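Local coordinates for branched-chain-amino-acid aminotransferase (Pseudomonas sp. UW4, PDB 6JIF), which catalyses, as a PLP-dependent enzyme, the reversible transfer of amino groups between branched-chain amino acids and 2-oxoglutarate, at residues Thr268-Ser271 with Leu272-Ala276; Gly314-Tyr317 with Asn318-Leu321; Lys339-Thr342 with Gly343-Gly347. One frame throughout, in Å; residues are numbered along the deposited sequence.

Contact 1 (Thr268-Ser271 with Leu272-Ala276). With PLP (pyridoxal-5'-phosphate), chain D.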
# COMPACT_ATOMS: atom_id res chain seq x y z
N THR B 268 -2.38 22.01 -2.54
CA THR B 268 -2.92 23.09 -1.73
C THR B 268 -1.81 23.76 -0.96
O THR B 268 -1.72 24.99 -0.95
CB THR B 268 -4.01 22.56 -0.80
OG1 THR B 268 -4.88 21.69 -1.55
CG2 THR B 268 -4.83 23.73 -0.12
N ARG B 269 -0.90 22.98 -0.37
CA ARG B 269 0.23 23.57 0.33
C ARG B 269 1.07 24.45 -0.59
O ARG B 269 1.47 25.56 -0.21
CB ARG B 269 1.11 22.46 0.93
CG ARG B 269 2.36 23.00 1.58
CD ARG B 269 3.29 21.81 2.00
NE ARG B 269 4.12 21.39 0.88
CZ ARG B 269 4.96 20.35 0.91
NH1 ARG B 269 5.07 19.59 2.00
NH2 ARG B 269 5.69 20.06 -0.16
N LEU B 270 1.39 23.95 -1.78
CA LEU B 270 2.15 24.74 -2.74
C LEU B 270 1.42 26.04 -3.09
O LEU B 270 2.04 27.10 -3.22
CB LEU B 270 2.37 23.90 -4.00
CG LEU B 270 3.13 24.62 -5.11
CD1 LEU B 270 4.58 24.75 -4.66
CD2 LEU B 270 3.09 23.82 -6.45
N SER B 271 0.10 25.95 -3.26
CA SER B 271 -0.70 27.11 -3.59
C SER B 271 -0.68 28.13 -2.47
O SER B 271 -0.59 29.34 -2.71
CB SER B 271 -2.12 26.66 -3.93
OG SER B 271 -2.12 25.86 -5.13
N LEU B 272 -0.85 27.67 -1.22
CA LEU B 272 -0.79 28.58 -0.08
C LEU B 272 0.60 29.20 0.06
O LEU B 272 0.72 30.38 0.38
CB LEU B 272 -1.18 27.82 1.21
CG LEU B 272 -2.65 27.37 1.28
CD1 LEU B 272 -2.95 26.55 2.52
CD2 LEU B 272 -3.55 28.64 1.26
N ILE B 273 1.66 28.42 -0.19
CA ILE B 273 3.01 28.99 -0.12
C ILE B 273 3.15 30.11 -1.13
O ILE B 273 3.67 31.19 -0.82
CB ILE B 273 4.09 27.90 -0.29
CG1 ILE B 273 4.16 27.03 0.98
CG2 ILE B 273 5.47 28.50 -0.60
CD1 ILE B 273 4.95 25.73 0.83
N GLU B 274 2.68 29.87 -2.37
CA GLU B 274 2.81 30.87 -3.42
C GLU B 274 1.94 32.09 -3.14
O GLU B 274 2.36 33.23 -3.36
CB GLU B 274 2.50 30.23 -4.78
CG GLU B 274 3.74 29.35 -5.19
CD GLU B 274 3.62 28.33 -6.35
OE1 GLU B 274 2.54 27.77 -6.63
OE2 GLU B 274 4.69 28.03 -6.94
N LEU B 275 0.71 31.89 -2.63
CA LEU B 275 -0.13 33.05 -2.36
C LEU B 275 0.40 33.83 -1.17
O LEU B 275 0.39 35.05 -1.18
CB LEU B 275 -1.58 32.64 -2.10
CG LEU B 275 -2.30 32.10 -3.34
CD1 LEU B 275 -3.60 31.43 -2.87
CD2 LEU B 275 -2.58 33.21 -4.38
N ALA B 276 0.90 33.12 -0.15
CA ALA B 276 1.51 33.78 0.99
C ALA B 276 2.65 34.67 0.54
O ALA B 276 2.76 35.82 0.96
CB ALA B 276 2.03 32.71 2.00
N1 PLP D . -0.98 14.93 2.80
C2 PLP D . -1.23 13.65 2.43
C2A PLP D . -0.64 12.57 3.28
C3 PLP D . -1.96 13.37 1.27
O3 PLP D . -2.15 12.07 0.88
C4 PLP D . -2.48 14.44 0.50
C4A PLP D . -3.11 14.20 -0.86
C5 PLP D . -2.21 15.75 0.95
C6 PLP D . -1.46 15.96 2.07
C5A PLP D . -2.75 16.99 0.31
O4P PLP D . -2.42 17.05 -1.03
P PLP D . -3.25 18.03 -1.97
O1P PLP D . -3.20 19.43 -1.41
O2P PLP D . -2.46 17.94 -3.28
O3P PLP D . -4.71 17.60 -2.10
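Thr268 grips the cofactor twice, its backbone N, at 2.9 Å, and its OG1, at 2.8 Å, both donating to the same phosphate oxygen, O1P of PLP, while its carbonyl O accepts from Leu272 N (O to N 2.8 Å). The double grip follows from the side-chain torsion, which sets OG1 beside the backbone N (chi1 -45°) and turns CG2 the other way. Ile267 N also bonds to PLP. Held by Thr268, the anion sits at the N-terminal end of helix 267-278, where the helix dipole would probably add to its binding, consistent with the phosphate-binding end of the site in class IV aminotransferases. Beyond Thr268 the helix runs regularly, Ile273 N bonding to Arg269 O and Leu275 N to Ser271 O. The Ile273 chain lies alongside that of Arg269, CD1 resting 3.8 Å from Arg269 CG. On another flank the Glu274 carboxylate slants across Leu270, OE1 coming to 3.5 Å from Leu270 CG. The charge of OE1 is met by a salt bridge to Arg95, which also bonds to Ser271 OG; that hydroxyl pairs with Ile267 O as well. Within the beta-alpha-beta unit, Leu272 and Ile273 press on Phe255 of strand 255-258. Outside it, Thr268 and Leu272 meet Cys303 of strand 297-304, and Leu341 of helix 332-346 packs on Thr268, Leu272 and Leu275.

Contact 2 (Gly314-Tyr317 with Asn318-Leu321)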
# COMPACT_ATOMS: atom_id res chain seq x y z
N GLY B 314 -6.68 22.27 18.61
CA GLY B 314 -5.69 21.77 19.54
C GLY B 314 -5.12 20.47 19.04
O GLY B 314 -5.78 19.73 18.30
N ILE B 315 -3.92 20.16 19.49
CA ILE B 315 -3.27 18.87 19.25
C ILE B 315 -3.08 18.18 20.59
O ILE B 315 -2.49 18.76 21.50
CB ILE B 315 -1.92 19.02 18.54
CG1 ILE B 315 -2.18 19.58 17.14
CG2 ILE B 315 -1.21 17.68 18.52
CD1 ILE B 315 -0.92 19.91 16.38
N ASP B 316 -3.57 16.94 20.69
CA ASP B 316 -3.37 16.12 21.90
C ASP B 316 -2.08 15.33 21.74
O ASP B 316 -1.89 14.60 20.75
CB ASP B 316 -4.56 15.19 22.07
CG ASP B 316 -4.45 14.32 23.28
OD1 ASP B 316 -4.42 14.89 24.37
OD2 ASP B 316 -4.42 13.07 23.15
N TYR B 317 -1.19 15.48 22.71
CA TYR B 317 0.14 14.85 22.67
C TYR B 317 0.48 14.44 24.11
O TYR B 317 0.39 15.27 25.02
CB TYR B 317 1.18 15.84 22.14
CG TYR B 317 2.60 15.28 22.05
CD1 TYR B 317 2.81 14.07 21.45
CD2 TYR B 317 3.69 15.97 22.61
CE1 TYR B 317 4.07 13.53 21.38
CE2 TYR B 317 4.97 15.44 22.52
CZ TYR B 317 5.14 14.23 21.92
OH TYR B 317 6.43 13.72 21.86
N ASN B 318 0.87 13.19 24.32
CA ASN B 318 1.10 12.69 25.69
C ASN B 318 -0.06 13.09 26.60
O ASN B 318 0.14 13.56 27.71
CB ASN B 318 2.41 13.22 26.26
CG ASN B 318 3.61 12.66 25.55
OD1 ASN B 318 3.58 11.51 25.08
ND2 ASN B 318 4.66 13.46 25.43
N ASP B 319 -1.28 12.95 26.06
CA ASP B 319 -2.54 13.20 26.79
C ASP B 319 -2.66 14.61 27.39
O ASP B 319 -3.26 14.81 28.45
CB ASP B 319 -2.73 12.13 27.87
CG ASP B 319 -3.19 10.80 27.29
OD1 ASP B 319 -2.77 9.75 27.83
OD2 ASP B 319 -3.95 10.81 26.28
N HIS B 320 -2.17 15.60 26.67
CA HIS B 320 -2.47 16.98 27.01
C HIS B 320 -2.81 17.69 25.71
O HIS B 320 -2.12 17.49 24.72
CB HIS B 320 -1.30 17.68 27.70
CG HIS B 320 -1.01 17.11 29.05
ND1 HIS B 320 -0.23 15.99 29.22
CD2 HIS B 320 -1.42 17.48 30.28
CE1 HIS B 320 -0.15 15.71 30.51
NE2 HIS B 320 -0.87 16.59 31.17
N LEU B 321 -3.86 18.50 25.73
CA LEU B 321 -4.35 19.21 24.56
C LEU B 321 -3.63 20.55 24.48
O LEU B 321 -3.74 21.36 25.41
CB LEU B 321 -5.87 19.41 24.67
CG LEU B 321 -6.44 20.00 23.38
CD1 LEU B 321 -6.49 18.97 22.17
CD2 LEU B 321 -7.80 20.60 23.68
O HOH W 1 -2.05 11.66 23.55
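Tyr317 and His320 form the last hydrogen-bonded pair of an antiparallel hairpin: Tyr317 N donates to His320 O at 3.0 Å, nearly straight, and His320 N returns to Tyr317 O at 3.1 Å from well above the carbonyl plane. Asn318 and Asp319 between them both have left-handed helical backbone angles, close to a type I' turn. The Asn318 amide stacks over one face of the tyrosine ring, planes 30° apart, with ND2 3.5 Å from Tyr317 CE2. With an alanine at Tyr317, the Asn318 amide is likely to lose the ring it lies on and to turn more freely, leaving a gap beside Ile189 and Ile291, on which the ring also packs. Asn318 O takes from His320 ND1 (2.9 Å) a bent bond that draws the imidazole toward the turn. On the other face, Leu321 CD1 folds back to 3.7 Å from Gly314 C. There too, with its CG anti to the backbone N (chi1 -180°), Asp316 swings its carboxylate toward the turn. Water 1 donates to Asp316 OD2 and accepts from Asp319 N, and Gln188 also bonds to OD2. Since Asp316 OD2 and Asp319 OD2 lie 3.9 Å apart, their like charges may raise the proton affinity of one carboxylate, a cost the water and amide would partly offset.

Contact 3 (Lys339-Thr342 with Gly343-Gly347)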
# COMPACT_ATOMS: atom_id res chain seq x y z
N LYS B 339 -9.59 32.82 2.58
CA LYS B 339 -10.26 33.78 1.70
C LYS B 339 -9.52 33.89 0.37
O LYS B 339 -10.12 33.86 -0.70
CB LYS B 339 -10.35 35.14 2.37
CG LYS B 339 -11.07 36.18 1.45
CD LYS B 339 -11.46 37.47 2.17
CE LYS B 339 -10.33 38.49 2.17
NZ LYS B 339 -9.98 38.98 3.58
N GLU B 340 -8.19 34.02 0.45
CA GLU B 340 -7.39 34.21 -0.76
C GLU B 340 -7.47 32.98 -1.67
O GLU B 340 -7.69 33.08 -2.90
CB GLU B 340 -5.94 34.52 -0.37
CG GLU B 340 -5.03 34.83 -1.57
CD GLU B 340 -5.33 36.21 -2.24
OE1 GLU B 340 -6.10 37.04 -1.70
OE2 GLU B 340 -4.72 36.50 -3.33
N LEU B 341 -7.32 31.80 -1.07
CA LEU B 341 -7.26 30.57 -1.85
C LEU B 341 -8.61 30.25 -2.48
O LEU B 341 -8.69 29.95 -3.67
CB LEU B 341 -6.77 29.42 -0.98
CG LEU B 341 -6.75 28.12 -1.84
CD1 LEU B 341 -5.89 28.28 -3.16
CD2 LEU B 341 -6.24 26.93 -1.03
N THR B 342 -9.68 30.32 -1.70
CA THR B 342 -11.01 30.09 -2.28
C THR B 342 -11.39 31.16 -3.30
O THR B 342 -12.09 30.86 -4.28
CB THR B 342 -12.07 30.00 -1.17
OG1 THR B 342 -12.17 31.26 -0.45
CG2 THR B 342 -11.65 28.87 -0.20
N GLY B 343 -10.94 32.41 -3.10
CA GLY B 343 -11.22 33.44 -4.09
C GLY B 343 -10.54 33.15 -5.43
O GLY B 343 -11.15 33.36 -6.49
N VAL B 344 -9.30 32.67 -5.39
CA VAL B 344 -8.63 32.32 -6.64
C VAL B 344 -9.31 31.11 -7.28
O VAL B 344 -9.62 31.13 -8.49
CB VAL B 344 -7.14 32.11 -6.39
CG1 VAL B 344 -6.50 31.39 -7.60
CG2 VAL B 344 -6.49 33.47 -6.06
N GLN B 345 -9.64 30.10 -6.47
CA GLN B 345 -10.27 28.89 -7.03
C GLN B 345 -11.57 29.23 -7.76
O GLN B 345 -11.80 28.75 -8.89
CB GLN B 345 -10.50 27.86 -5.90
CG GLN B 345 -9.24 27.27 -5.40
CD GLN B 345 -9.45 26.48 -4.12
OE1 GLN B 345 -10.38 26.74 -3.35
NE2 GLN B 345 -8.57 25.52 -3.89
N THR B 346 -12.41 30.11 -7.19
CA THR B 346 -13.70 30.41 -7.80
C THR B 346 -13.73 31.56 -8.80
O THR B 346 -14.79 31.84 -9.35
CB THR B 346 -14.75 30.70 -6.70
OG1 THR B 346 -14.33 31.85 -5.94
CG2 THR B 346 -14.82 29.51 -5.80
N GLY B 347 -12.62 32.27 -9.02
CA GLY B 347 -12.64 33.42 -9.94
C GLY B 347 -13.03 34.75 -9.35
O GLY B 347 -13.17 35.74 -10.13
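Thr342 O is held by both donors of Thr346, the backbone N and OG1, each at 3.0 Å and reaching it from opposite faces of the carbonyl plane. The hydroxyl can do so because the threonine torsion (chi1 61°) sets OG1 between its own backbone N and carbonyl carbon, turned back toward the preceding turn. Thr342 has the same torsion, and its OG1 likewise bonds one turn back, to Tyr338 O. These two side chains thus settle their polar ends on helix carbonyls. The regular backbone ladder satisfies the rest of this turn: Gly343 N to Lys339 O (2.9 Å), Val344 N to Glu340 O (3.0 Å) and Gln345 N to Leu341 O (3.0 Å, N-H...O angle 164°). Gly347, the first residue to leave helical angles, has positive phi (87°) in a Schellman motif, and its N bonds to Val344 O; a beta carbon at these backbone angles would jam against Thr346 O. The chain beyond the motif returns to pair Ile349 with the Gly343 backbone. Gln345 O takes a bond from Asn92 ND2. The amide of Gln345 lies obliquely over Leu341, NE2 coming to 3.8 Å from Leu341 CG, while OE1 points to the other side, 3.6 Å from Thr342 CA. Glu340 OE2 has a long, weak ion pair with Arg279. Val344 packs against the chain that follows, on Ile349, Ala351 and Trp355. Leu341 turns inward to Thr268, Leu272 and Leu275 of helix 267-278, with Phe94 of strand 91-94 and Val308 of strand 308-317 beside it, so the end of helix 332-346 is wedged between another helix and strands of two sheets.

All three contacts are local and follow in series from the N terminus; none closes a long loop, nests in another or crosses it. Contact 1 takes in the N-terminal turns of helix 267-278, at the phosphate, contact 2 turns strand 308-317 back into strand 320-323, and contact 3 ends helix 332-346, the next element of the chain. Contacts 1 and 3 touch, their centres 12 Å apart: Thr268 CG2 meets Leu341 CD2 at 3.6 Å, setting the late helix behind a cofactor-binding residue. Contact 2 stands apart, in the hairpin of strands 308-317 and 320-323 of the mixed sheet, about 15 Å from contact 1 and about 19 Å from contact 3 between nearest atoms.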